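Local coordinates for DnaJ homolog subfamily C member 10 (Mus musculus, PDB 3APQ), which acts as an endoplasmic reticulum disulfide reductase that takes part in the correct folding of proteins and in the degradation of misfolded ones, at residues 98-107 and 149-160; 132-143 and 188-197. One frame throughout, in Å; residues are numbered along the deposited sequence.

Interaction 1 of 2, residues 98-107 and 149-160; sequences EIITLERREF and IGAVNCGDDRML
The F107 ring is met obliquely by two methyl groups, V152 CG2 lying 3.8 Å from CD1 and L160 CD1 reaching CD2, while F175 meets it edge-to-face. With CG anti to the backbone N (chi1 179°), the ring drops from the first turn of helix 104-113 into the angle between strand 148-153 and helix 158-163. The R104 guanidinium takes water 4 at its edge, in plane, through NH1, and its NE pairs with D108. The D157 carboxylate is met from above its plane by L160 N, 3.0 Å from OD1, a bond that caps helix 158-163.

Next to this side-chain cluster, strand 100-101 runs parallel to strand 148-153 at the margin of the thioredoxin-fold sheet. The I100 N to I149 O bond is nearly straight (174°) and lies in the carbonyl plane; A151 N to I100 O is more bent (140°), and L102 N approaches A151 O almost end-on to the carbonyl. I99 and A151 share one face, where I99 CG2 comes within 4.0 Å of A151 CB. I99 CG1 also touches I149 CG2, both residues touching W136 of helix 127-142. Farther along, R104 CD rests on L160 CD1 at 3.8 Å.

D157 OD2 accepts hydrogen bonds from waters 3 and 4, which in turn accept from R104 N and NH1. A leucine in place of D157 would probably leave L160 N without its cap and both waters without this acceptor. R104 NH1 and D157 OD2 stand 5.2 Å apart, so their opposite charges meet through water, not directly, and the attraction is likely to be softened by it. The chemistry is thus divided: backbone bonds join the strands, hydrocarbon fills the buried corner, and a hydrated polar bridge links the two helix starts.

Interaction 2 of 2, residues 132-143 and 188-197; sequences LAPTWREFAKEV and RSKESLVAFA
F139, L193 and K190 interlock as knobs into holes where helix 127-142, at whose start the redox-active C126-C129 disulfide lies, packs against the C-terminal helix 190-202 of the thioredoxin fold. The axes of the two short segments approach to 9.4 Å and cross at -46°.

Apolar contacts make up most of the interface. The F139 ring is sandwiched: L193 CB stands over one face, 3.9 Å from the ring centroid in a CH-pi contact, while V143 CG2, just past the end of its own helix, lies over the opposite face. At the ring's edge, near its plane, lie V194 CG2 and A197 CB, the latter 3.8 Å from CZ. F139 CG is anti to the backbone N (chi1 157°), a torsion that carries the ring across to the L193-A197 groove. Beyond CB, the two methyls of L193 meet other residues of the same helix, CD1 touching T135 CG2 at 3.7 Å and CD2 the edge of the W136 indole at CZ3. L172 of strand 171-175 touches L132, W136 and L193, tying the helix pair to the sheet.

Polar contacts lie toward the outer side. K190 sits among T135, E138, F139 and E142; bends at chi3 and chi4 bring NZ to E142 OE1, 3.3 Å away, in a weakly hydrogen-bonded salt bridge. The E138 side chain crosses the K190 chain at about a right angle, its carboxylate against CD and CE, with OE2 still 4.8 Å from K190 NZ, so its influence on the ammonium is likely to be electrostatic. The S189 side chain caps helix 190-202 by accepting from S192 N.

One water completes the contact at the start of that helix: water 5 lies 3.0 Å from T135 OG1 and donates to R188 O, whereas T135 CG2 touches the same R188 O at 3.4 Å.

Both contacts belong to the first thioredoxin domain, which follows the J domain in this fragment, and their centres lie about 18 Å apart. Their segments alternate along the chain: 98-107, 132-143, 149-160, then 188-197. Interaction 1 builds one margin of the mixed sheet, joining outermost strand 100-101 to strand 148-153, whereas interaction 2 pairs two helices lying on a face of that sheet. Helix 127-142 leads directly into strand 148-153, and the two contacts meet where W136 and A140 pack on I99 and W136 on I149. The helix carrying the CxxC motif at its start is thereby bedded on the sheet as well as against the C-terminal helix.

Interaction 1 of 2, residues 98-107 and 149-160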
loop_
_atom_site.group_PDB
_atom_site.type_symbol
_atom_site.label_atom_id
_atom_site.label_comp_id
_atom_site.label_asym_id
_atom_site.label_seq_id
_atom_site.Cartn_x
_atom_site.Cartn_y
_atom_site.Cartn_z
ATOM N N GLU A 98 9.170 9.156 2.959
ATOM C CA GLU A 98 9.827 8.490 4.128
ATOM C C GLU A 98 9.297 7.133 4.527
ATOM O O GLU A 98 9.907 6.420 5.353
ATOM C CB GLU A 98 9.733 9.394 5.362
ATOM C CG GLU A 98 10.390 10.796 5.179
ATOM C CD GLU A 98 9.509 11.781 4.445
ATOM O OE1 GLU A 98 8.316 11.467 4.183
ATOM O OE2 GLU A 98 10.018 12.876 4.141
ATOM N N ILE A 99 8.181 6.778 3.920
ATOM C CA ILE A 99 7.497 5.533 4.184
ATOM C C ILE A 99 7.463 4.626 2.953
ATOM O O ILE A 99 7.088 5.069 1.905
ATOM C CB ILE A 99 6.067 5.799 4.674
ATOM C CG1 ILE A 99 6.088 6.436 6.046
ATOM C CG2 ILE A 99 5.240 4.600 4.692
ATOM C CD1 ILE A 99 4.859 7.155 6.356
ATOM N N ILE A 100 7.891 3.384 3.112
ATOM C CA ILE A 100 7.805 2.517 1.937
ATOM C C ILE A 100 6.570 1.612 2.071
ATOM O O ILE A 100 6.405 0.938 3.086
ATOM C CB ILE A 100 9.086 1.613 1.819
ATOM C CG1 ILE A 100 10.421 2.406 1.832
ATOM C CG2 ILE A 100 8.988 0.641 0.626
ATOM C CD1 ILE A 100 10.451 3.649 0.988
ATOM N N THR A 101 5.682 1.619 1.063
ATOM C CA THR A 101 4.516 0.727 1.101
ATOM C C THR A 101 4.924 -0.569 0.436
ATOM O O THR A 101 5.344 -0.573 -0.733
ATOM C CB THR A 101 3.336 1.357 0.376
ATOM O OG1 THR A 101 2.966 2.519 1.105
ATOM C CG2 THR A 101 2.130 0.406 0.311
ATOM N N LEU A 102 4.856 -1.649 1.208
ATOM C CA LEU A 102 5.474 -2.925 0.809
ATOM C C LEU A 102 4.361 -3.854 0.372
ATOM O O LEU A 102 3.384 -4.039 1.108
ATOM C CB LEU A 102 6.178 -3.575 2.009
ATOM C CG LEU A 102 7.367 -2.757 2.544
ATOM C CD1 LEU A 102 7.642 -3.187 4.033
ATOM C CD2 LEU A 102 8.589 -3.009 1.613
ATOM N N GLU A 103 4.534 -4.444 -0.805
ATOM C CA GLU A 103 3.741 -5.598 -1.208
ATOM C C GLU A 103 4.452 -6.894 -0.806
ATOM O O GLU A 103 5.561 -6.832 -0.361
ATOM C CB GLU A 103 3.444 -5.513 -2.708
ATOM C CG GLU A 103 2.338 -4.397 -2.986
ATOM C CD GLU A 103 2.949 -2.989 -3.306
ATOM O OE1 GLU A 103 4.067 -2.966 -3.876
ATOM O OE2 GLU A 103 2.320 -1.913 -3.066
ATOM N N ARG A 104 3.839 -8.073 -0.991
ATOM C CA ARG A 104 4.429 -9.336 -0.464
ATOM C C ARG A 104 5.928 -9.569 -0.797
ATOM O O ARG A 104 6.732 -9.841 0.111
ATOM C CB ARG A 104 3.583 -10.534 -0.891
ATOM C CG ARG A 104 4.212 -11.918 -0.686
ATOM C CD ARG A 104 4.300 -12.367 0.802
ATOM N NE ARG A 104 4.771 -13.770 0.890
ATOM C CZ ARG A 104 4.003 -14.874 0.789
ATOM N NH1 ARG A 104 2.685 -14.778 0.612
ATOM N NH2 ARG A 104 4.555 -16.091 0.862
ATOM N N ARG A 105 6.330 -9.439 -2.070
ATOM C CA ARG A 105 7.748 -9.767 -2.434
ATOM C C ARG A 105 8.714 -8.854 -1.676
ATOM O O ARG A 105 9.713 -9.289 -1.080
ATOM C CB ARG A 105 7.942 -9.597 -3.938
ATOM C CG ARG A 105 9.324 -9.961 -4.452
ATOM C CD ARG A 105 9.296 -10.134 -5.997
ATOM N NE ARG A 105 8.513 -11.329 -6.366
ATOM C CZ ARG A 105 8.941 -12.603 -6.282
ATOM N NH1 ARG A 105 10.178 -12.897 -5.863
ATOM N NH2 ARG A 105 8.129 -13.601 -6.632
ATOM N N GLU A 106 8.382 -7.566 -1.688
ATOM C CA GLU A 106 9.222 -6.570 -1.056
ATOM C C GLU A 106 9.176 -6.706 0.464
ATOM O O GLU A 106 10.194 -6.506 1.113
ATOM C CB GLU A 106 8.763 -5.192 -1.543
ATOM C CG GLU A 106 9.175 -4.915 -2.989
ATOM C CD GLU A 106 8.320 -5.620 -4.048
ATOM O OE1 GLU A 106 7.131 -5.983 -3.760
ATOM O OE2 GLU A 106 8.886 -5.835 -5.165
ATOM N N PHE A 107 8.022 -7.075 1.026
ATOM C CA PHE A 107 7.941 -7.300 2.473
ATOM C C PHE A 107 8.872 -8.449 2.890
ATOM O O PHE A 107 9.659 -8.301 3.813
ATOM C CB PHE A 107 6.528 -7.635 2.935
ATOM C CG PHE A 107 6.453 -7.897 4.424
ATOM C CD1 PHE A 107 6.202 -6.856 5.301
ATOM C CD2 PHE A 107 6.686 -9.170 4.937
ATOM C CE1 PHE A 107 6.202 -7.099 6.697
ATOM C CE2 PHE A 107 6.676 -9.417 6.298
ATOM C CZ PHE A 107 6.425 -8.383 7.165
ATOM N N ILE A 149 11.115 2.481 7.564
ATOM C CA ILE A 149 9.743 2.608 7.979
ATOM C C ILE A 149 8.868 2.141 6.813
ATOM O O ILE A 149 8.990 2.625 5.664
ATOM C CB ILE A 149 9.363 4.088 8.376
ATOM C CG1 ILE A 149 10.299 4.669 9.464
ATOM C CG2 ILE A 149 7.822 4.217 8.622
ATOM C CD1 ILE A 149 10.430 3.830 10.724
ATOM N N GLY A 150 7.980 1.197 7.141
ATOM C CA GLY A 150 7.101 0.535 6.135
ATOM C C GLY A 150 5.617 0.640 6.449
ATOM O O GLY A 150 5.210 1.036 7.558
ATOM N N ALA A 151 4.814 0.292 5.458
ATOM C CA ALA A 151 3.376 0.214 5.612
ATOM C C ALA A 151 2.929 -0.945 4.768
ATOM O O ALA A 151 3.489 -1.177 3.679
ATOM C CB ALA A 151 2.721 1.536 5.119
ATOM N N VAL A 152 1.958 -1.711 5.266
ATOM C CA VAL A 152 1.361 -2.805 4.487
ATOM C C VAL A 152 -0.163 -2.614 4.442
ATOM O O VAL A 152 -0.818 -2.496 5.478
ATOM C CB VAL A 152 1.694 -4.188 5.048
ATOM C CG1 VAL A 152 0.797 -5.252 4.399
ATOM C CG2 VAL A 152 3.160 -4.577 4.819
ATOM N N ASN A 153 -0.718 -2.582 3.230
ATOM C CA ASN A 153 -2.148 -2.474 3.050
ATOM C C ASN A 153 -2.710 -3.890 3.047
ATOM O O ASN A 153 -2.680 -4.617 2.013
ATOM C CB ASN A 153 -2.471 -1.763 1.727
ATOM C CG ASN A 153 -3.972 -1.655 1.465
ATOM O OD1 ASN A 153 -4.797 -2.083 2.271
ATOM N ND2 ASN A 153 -4.327 -1.092 0.305
ATOM N N CYS A 154 -3.250 -4.268 4.195
ATOM C CA CYS A 154 -3.918 -5.560 4.324
ATOM C C CYS A 154 -5.148 -5.710 3.456
ATOM O O CYS A 154 -5.534 -6.847 3.189
ATOM C CB CYS A 154 -4.268 -5.899 5.765
ATOM S SG CYS A 154 -2.807 -5.901 6.805
ATOM N N GLY A 155 -5.751 -4.614 3.007
ATOM C CA GLY A 155 -6.855 -4.739 2.025
ATOM C C GLY A 155 -6.424 -5.374 0.741
ATOM O O GLY A 155 -7.175 -6.154 0.111
ATOM N N ASP A 156 -5.207 -5.085 0.331
ATOM C CA ASP A 156 -4.655 -5.677 -0.882
ATOM C C ASP A 156 -4.022 -7.069 -0.736
ATOM O O ASP A 156 -3.832 -7.749 -1.744
ATOM C CB ASP A 156 -3.668 -4.705 -1.523
ATOM C CG ASP A 156 -4.370 -3.600 -2.342
ATOM O OD1 ASP A 156 -5.615 -3.611 -2.517
ATOM O OD2 ASP A 156 -3.651 -2.716 -2.810
ATOM N N ASP A 157 -3.674 -7.498 0.491
ATOM C CA ASP A 157 -3.166 -8.862 0.708
ATOM C C ASP A 157 -3.498 -9.409 2.088
ATOM O O ASP A 157 -2.688 -9.335 3.020
ATOM C CB ASP A 157 -1.666 -8.880 0.506
ATOM C CG ASP A 157 -1.099 -10.303 0.338
ATOM O OD1 ASP A 157 -1.736 -11.291 0.758
ATOM O OD2 ASP A 157 0.016 -10.414 -0.173
ATOM N N ARG A 158 -4.685 -9.989 2.204
ATOM C CA ARG A 158 -5.199 -10.395 3.509
ATOM C C ARG A 158 -4.368 -11.504 4.075
ATOM O O ARG A 158 -4.152 -11.568 5.283
ATOM C CB ARG A 158 -6.658 -10.849 3.401
ATOM C CG ARG A 158 -7.567 -9.700 2.995
ATOM C CD ARG A 158 -7.799 -8.740 4.112
ATOM N NE ARG A 158 -8.658 -7.614 3.698
ATOM C CZ ARG A 158 -8.880 -6.536 4.438
ATOM N NH1 ARG A 158 -8.308 -6.409 5.625
ATOM N NH2 ARG A 158 -9.658 -5.560 3.980
ATOM N N MET A 159 -3.903 -12.367 3.181
ATOM C CA MET A 159 -3.215 -13.549 3.644
ATOM C C MET A 159 -1.819 -13.195 4.197
ATOM O O MET A 159 -1.422 -13.760 5.240
ATOM C CB MET A 159 -3.299 -14.643 2.587
ATOM C CG MET A 159 -4.774 -15.102 2.401
ATOM S SD MET A 159 -5.442 -16.058 3.798
ATOM C CE MET A 159 -6.421 -14.840 4.696
ATOM N N LEU A 160 -1.158 -12.210 3.589
ATOM C CA LEU A 160 0.091 -11.689 4.133
ATOM C C LEU A 160 -0.150 -11.251 5.577
ATOM O O LEU A 160 0.531 -11.718 6.488
ATOM C CB LEU A 160 0.619 -10.528 3.266
ATOM C CG LEU A 160 1.896 -9.812 3.781
ATOM C CD1 LEU A 160 3.080 -10.783 4.041
ATOM C CD2 LEU A 160 2.257 -8.701 2.795
HETATM O O HOH W 1 11.284 3.953 5.114
HETATM O O HOH W 2 0.826 -3.323 0.770
HETATM O O HOH W 3 1.135 -8.215 -1.613
HETATM O O HOH W 4 1.071 -12.895 -0.213
#

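Interaction 2 of 2, residues 132-143 and 188-197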
loop_
_atom_site.group_PDB
_atom_site.type_symbol
_atom_site.label_atom_id
_atom_site.label_comp_id
_atom_site.label_asym_id
_atom_site.label_seq_id
_atom_site.Cartn_x
_atom_site.Cartn_y
_atom_site.Cartn_z
ATOM N N LEU A 132 -4.117 7.380 13.053
ATOM C CA LEU A 132 -2.673 7.174 13.192
ATOM C C LEU A 132 -1.857 7.743 11.987
ATOM O O LEU A 132 -0.743 8.223 12.152
ATOM C CB LEU A 132 -2.386 5.688 13.388
ATOM C CG LEU A 132 -0.922 5.308 13.282
ATOM C CD1 LEU A 132 -0.102 5.929 14.452
ATOM C CD2 LEU A 132 -0.753 3.757 13.280
ATOM N N ALA A 133 -2.435 7.716 10.801
ATOM C CA ALA A 133 -1.722 8.171 9.592
ATOM C C ALA A 133 -0.874 9.452 9.703
ATOM O O ALA A 133 0.291 9.437 9.352
ATOM C CB ALA A 133 -2.641 8.209 8.392
ATOM N N PRO A 134 -1.446 10.583 10.189
ATOM C CA PRO A 134 -0.596 11.765 10.204
ATOM C C PRO A 134 0.600 11.605 11.128
ATOM O O PRO A 134 1.656 12.139 10.820
ATOM C CB PRO A 134 -1.538 12.870 10.725
ATOM C CG PRO A 134 -2.856 12.437 10.224
ATOM C CD PRO A 134 -2.853 10.942 10.482
ATOM N N THR A 135 0.422 10.936 12.262
ATOM C CA THR A 135 1.518 10.687 13.208
ATOM C C THR A 135 2.545 9.733 12.630
ATOM O O THR A 135 3.738 9.983 12.782
ATOM C CB THR A 135 0.989 10.071 14.492
ATOM O OG1 THR A 135 -0.016 10.920 15.029
ATOM C CG2 THR A 135 2.101 9.862 15.565
ATOM N N TRP A 136 2.102 8.663 11.937
ATOM C CA TRP A 136 3.048 7.763 11.311
ATOM C C TRP A 136 3.928 8.581 10.323
ATOM O O TRP A 136 5.127 8.357 10.224
ATOM C CB TRP A 136 2.280 6.658 10.585
ATOM C CG TRP A 136 3.125 5.505 10.122
ATOM C CD1 TRP A 136 3.405 5.149 8.833
ATOM C CD2 TRP A 136 3.862 4.595 10.966
ATOM N NE1 TRP A 136 4.227 4.025 8.821
ATOM C CE2 TRP A 136 4.527 3.682 10.116
ATOM C CE3 TRP A 136 3.985 4.455 12.361
ATOM C CZ2 TRP A 136 5.334 2.627 10.613
ATOM C CZ3 TRP A 136 4.803 3.416 12.868
ATOM C CH2 TRP A 136 5.449 2.521 12.000
ATOM N N ARG A 137 3.324 9.483 9.556
ATOM C CA ARG A 137 4.076 10.314 8.610
ATOM C C ARG A 137 5.081 11.240 9.329
ATOM O O ARG A 137 6.216 11.374 8.888
ATOM C CB ARG A 137 3.132 11.222 7.823
ATOM C CG ARG A 137 2.190 10.478 6.871
ATOM C CD ARG A 137 1.212 11.483 6.265
ATOM N NE ARG A 137 0.339 10.726 5.374
ATOM C CZ ARG A 137 -0.969 10.608 5.533
ATOM N NH1 ARG A 137 -1.602 11.324 6.486
ATOM N NH2 ARG A 137 -1.650 9.810 4.697
ATOM N N GLU A 138 4.647 11.870 10.439
ATOM C CA GLU A 138 5.518 12.786 11.191
ATOM C C GLU A 138 6.676 11.998 11.829
ATOM O O GLU A 138 7.850 12.439 11.815
ATOM C CB GLU A 138 4.710 13.559 12.274
ATOM C CG GLU A 138 5.612 14.483 13.149
ATOM C CD GLU A 138 4.867 15.184 14.320
ATOM O OE1 GLU A 138 3.902 14.587 14.889
ATOM O OE2 GLU A 138 5.293 16.313 14.678
ATOM N N PHE A 139 6.343 10.822 12.358
ATOM C CA PHE A 139 7.352 9.943 12.951
ATOM C C PHE A 139 8.388 9.526 11.887
ATOM O O PHE A 139 9.618 9.559 12.132
ATOM C CB PHE A 139 6.619 8.727 13.552
ATOM C CG PHE A 139 7.470 7.513 13.708
ATOM C CD1 PHE A 139 8.483 7.481 14.648
ATOM C CD2 PHE A 139 7.256 6.399 12.924
ATOM C CE1 PHE A 139 9.270 6.338 14.795
ATOM C CE2 PHE A 139 8.053 5.281 13.044
ATOM C CZ PHE A 139 9.070 5.258 14.002
ATOM N N ALA A 140 7.895 9.104 10.714
ATOM C CA ALA A 140 8.795 8.648 9.641
ATOM C C ALA A 140 9.776 9.745 9.215
ATOM O O ALA A 140 10.955 9.473 8.936
ATOM C CB ALA A 140 7.993 8.084 8.389
ATOM N N LYS A 141 9.342 10.995 9.235
ATOM C CA LYS A 141 10.274 12.090 8.955
ATOM C C LYS A 141 11.301 12.242 10.039
ATOM O O LYS A 141 12.469 12.525 9.759
ATOM C CB LYS A 141 9.536 13.403 8.848
ATOM C CG LYS A 141 8.573 13.413 7.678
ATOM C CD LYS A 141 7.564 14.412 8.003
ATOM C CE LYS A 141 7.610 15.502 7.047
ATOM N NZ LYS A 141 6.516 15.111 6.166
ATOM N N GLU A 142 10.859 12.071 11.276
ATOM C CA GLU A 142 11.774 12.324 12.401
ATOM C C GLU A 142 12.919 11.323 12.464
ATOM O O GLU A 142 14.072 11.698 12.709
ATOM C CB GLU A 142 10.989 12.348 13.721
ATOM C CG GLU A 142 11.869 12.481 14.909
ATOM C CD GLU A 142 11.232 13.272 16.038
ATOM O OE1 GLU A 142 10.107 13.819 15.866
ATOM O OE2 GLU A 142 11.853 13.306 17.114
ATOM N N VAL A 143 12.609 10.057 12.198
ATOM C CA VAL A 143 13.590 8.987 12.224
ATOM C C VAL A 143 14.121 8.605 10.847
ATOM O O VAL A 143 14.741 7.544 10.686
ATOM C CB VAL A 143 13.022 7.694 12.925
ATOM C CG1 VAL A 143 12.680 7.952 14.397
ATOM C CG2 VAL A 143 11.833 7.105 12.163
ATOM N N ARG A 188 0.657 5.428 20.711
ATOM C CA ARG A 188 0.642 5.881 19.310
ATOM C C ARG A 188 0.980 7.352 19.165
ATOM O O ARG A 188 0.816 7.907 18.083
ATOM C CB ARG A 188 -0.711 5.575 18.585
ATOM C CG ARG A 188 -0.983 4.086 18.376
ATOM C CD ARG A 188 -2.217 3.774 17.511
ATOM N NE ARG A 188 -2.538 2.359 17.686
ATOM C CZ ARG A 188 -3.764 1.812 17.652
ATOM N NH1 ARG A 188 -4.821 2.557 17.452
ATOM N NH2 ARG A 188 -3.920 0.506 17.832
ATOM N N SER A 189 1.465 7.984 20.225
ATOM C CA SER A 189 1.994 9.369 20.061
ATOM C C SER A 189 3.288 9.390 19.256
ATOM O O SER A 189 3.998 8.384 19.182
ATOM C CB SER A 189 2.157 10.081 21.413
ATOM O OG SER A 189 3.279 9.579 22.078
ATOM N N LYS A 190 3.598 10.512 18.596
ATOM C CA LYS A 190 4.860 10.551 17.866
ATOM C C LYS A 190 6.071 10.279 18.792
ATOM O O LYS A 190 6.967 9.518 18.429
ATOM C CB LYS A 190 5.069 11.870 17.122
ATOM C CG LYS A 190 6.445 11.901 16.418
ATOM C CD LYS A 190 6.846 13.292 16.007
ATOM C CE LYS A 190 6.680 14.288 17.159
ATOM N NZ LYS A 190 7.768 14.140 18.201
ATOM N N GLU A 191 6.047 10.840 20.004
ATOM C CA GLU A 191 7.202 10.647 20.912
ATOM C C GLU A 191 7.320 9.174 21.361
ATOM O O GLU A 191 8.431 8.623 21.428
ATOM C CB GLU A 191 7.229 11.679 22.048
ATOM C CG GLU A 191 7.007 13.123 21.522
ATOM C CD GLU A 191 5.493 13.602 21.489
ATOM O OE1 GLU A 191 4.498 12.942 20.951
ATOM O OE2 GLU A 191 5.315 14.723 22.031
ATOM N N SER A 192 6.183 8.522 21.588
ATOM C CA SER A 192 6.180 7.088 21.918
ATOM C C SER A 192 6.739 6.211 20.796
ATOM O O SER A 192 7.483 5.274 21.050
ATOM C CB SER A 192 4.763 6.610 22.266
ATOM O OG SER A 192 4.685 5.183 22.347
ATOM N N LEU A 193 6.345 6.503 19.553
ATOM C CA LEU A 193 6.853 5.761 18.374
ATOM C C LEU A 193 8.354 5.948 18.248
ATOM O O LEU A 193 9.100 4.968 18.094
ATOM C CB LEU A 193 6.119 6.220 17.109
ATOM C CG LEU A 193 4.638 5.798 17.068
ATOM C CD1 LEU A 193 3.864 6.576 15.943
ATOM C CD2 LEU A 193 4.467 4.287 16.769
ATOM N N VAL A 194 8.802 7.193 18.395
ATOM C CA VAL A 194 10.244 7.522 18.319
ATOM C C VAL A 194 11.040 6.776 19.398
ATOM O O VAL A 194 12.013 6.112 19.067
ATOM C CB VAL A 194 10.509 8.996 18.417
ATOM C CG1 VAL A 194 12.024 9.258 18.544
ATOM C CG2 VAL A 194 9.938 9.748 17.161
ATOM N N ALA A 195 10.556 6.818 20.654
ATOM C CA ALA A 195 11.232 6.162 21.803
ATOM C C ALA A 195 11.270 4.651 21.616
ATOM O O ALA A 195 12.250 3.980 21.946
ATOM C CB ALA A 195 10.531 6.503 23.086
ATOM N N PHE A 196 10.214 4.112 21.042
ATOM C CA PHE A 196 10.199 2.685 20.760
ATOM C C PHE A 196 11.165 2.321 19.635
ATOM O O PHE A 196 11.904 1.350 19.774
ATOM C CB PHE A 196 8.785 2.218 20.428
ATOM C CG PHE A 196 8.681 0.785 19.992
ATOM C CD1 PHE A 196 8.573 -0.247 20.924
ATOM C CD2 PHE A 196 8.588 0.478 18.647
ATOM C CE1 PHE A 196 8.430 -1.587 20.509
ATOM C CE2 PHE A 196 8.435 -0.861 18.203
ATOM C CZ PHE A 196 8.344 -1.891 19.115
ATOM N N ALA A 197 11.101 3.043 18.517
ATOM C CA ALA A 197 11.949 2.752 17.383
ATOM C C ALA A 197 13.414 2.897 17.782
ATOM O O ALA A 197 14.253 2.043 17.440
ATOM C CB ALA A 197 11.638 3.657 16.225
HETATM O O HOH W 5 -1.389 8.796 16.686
#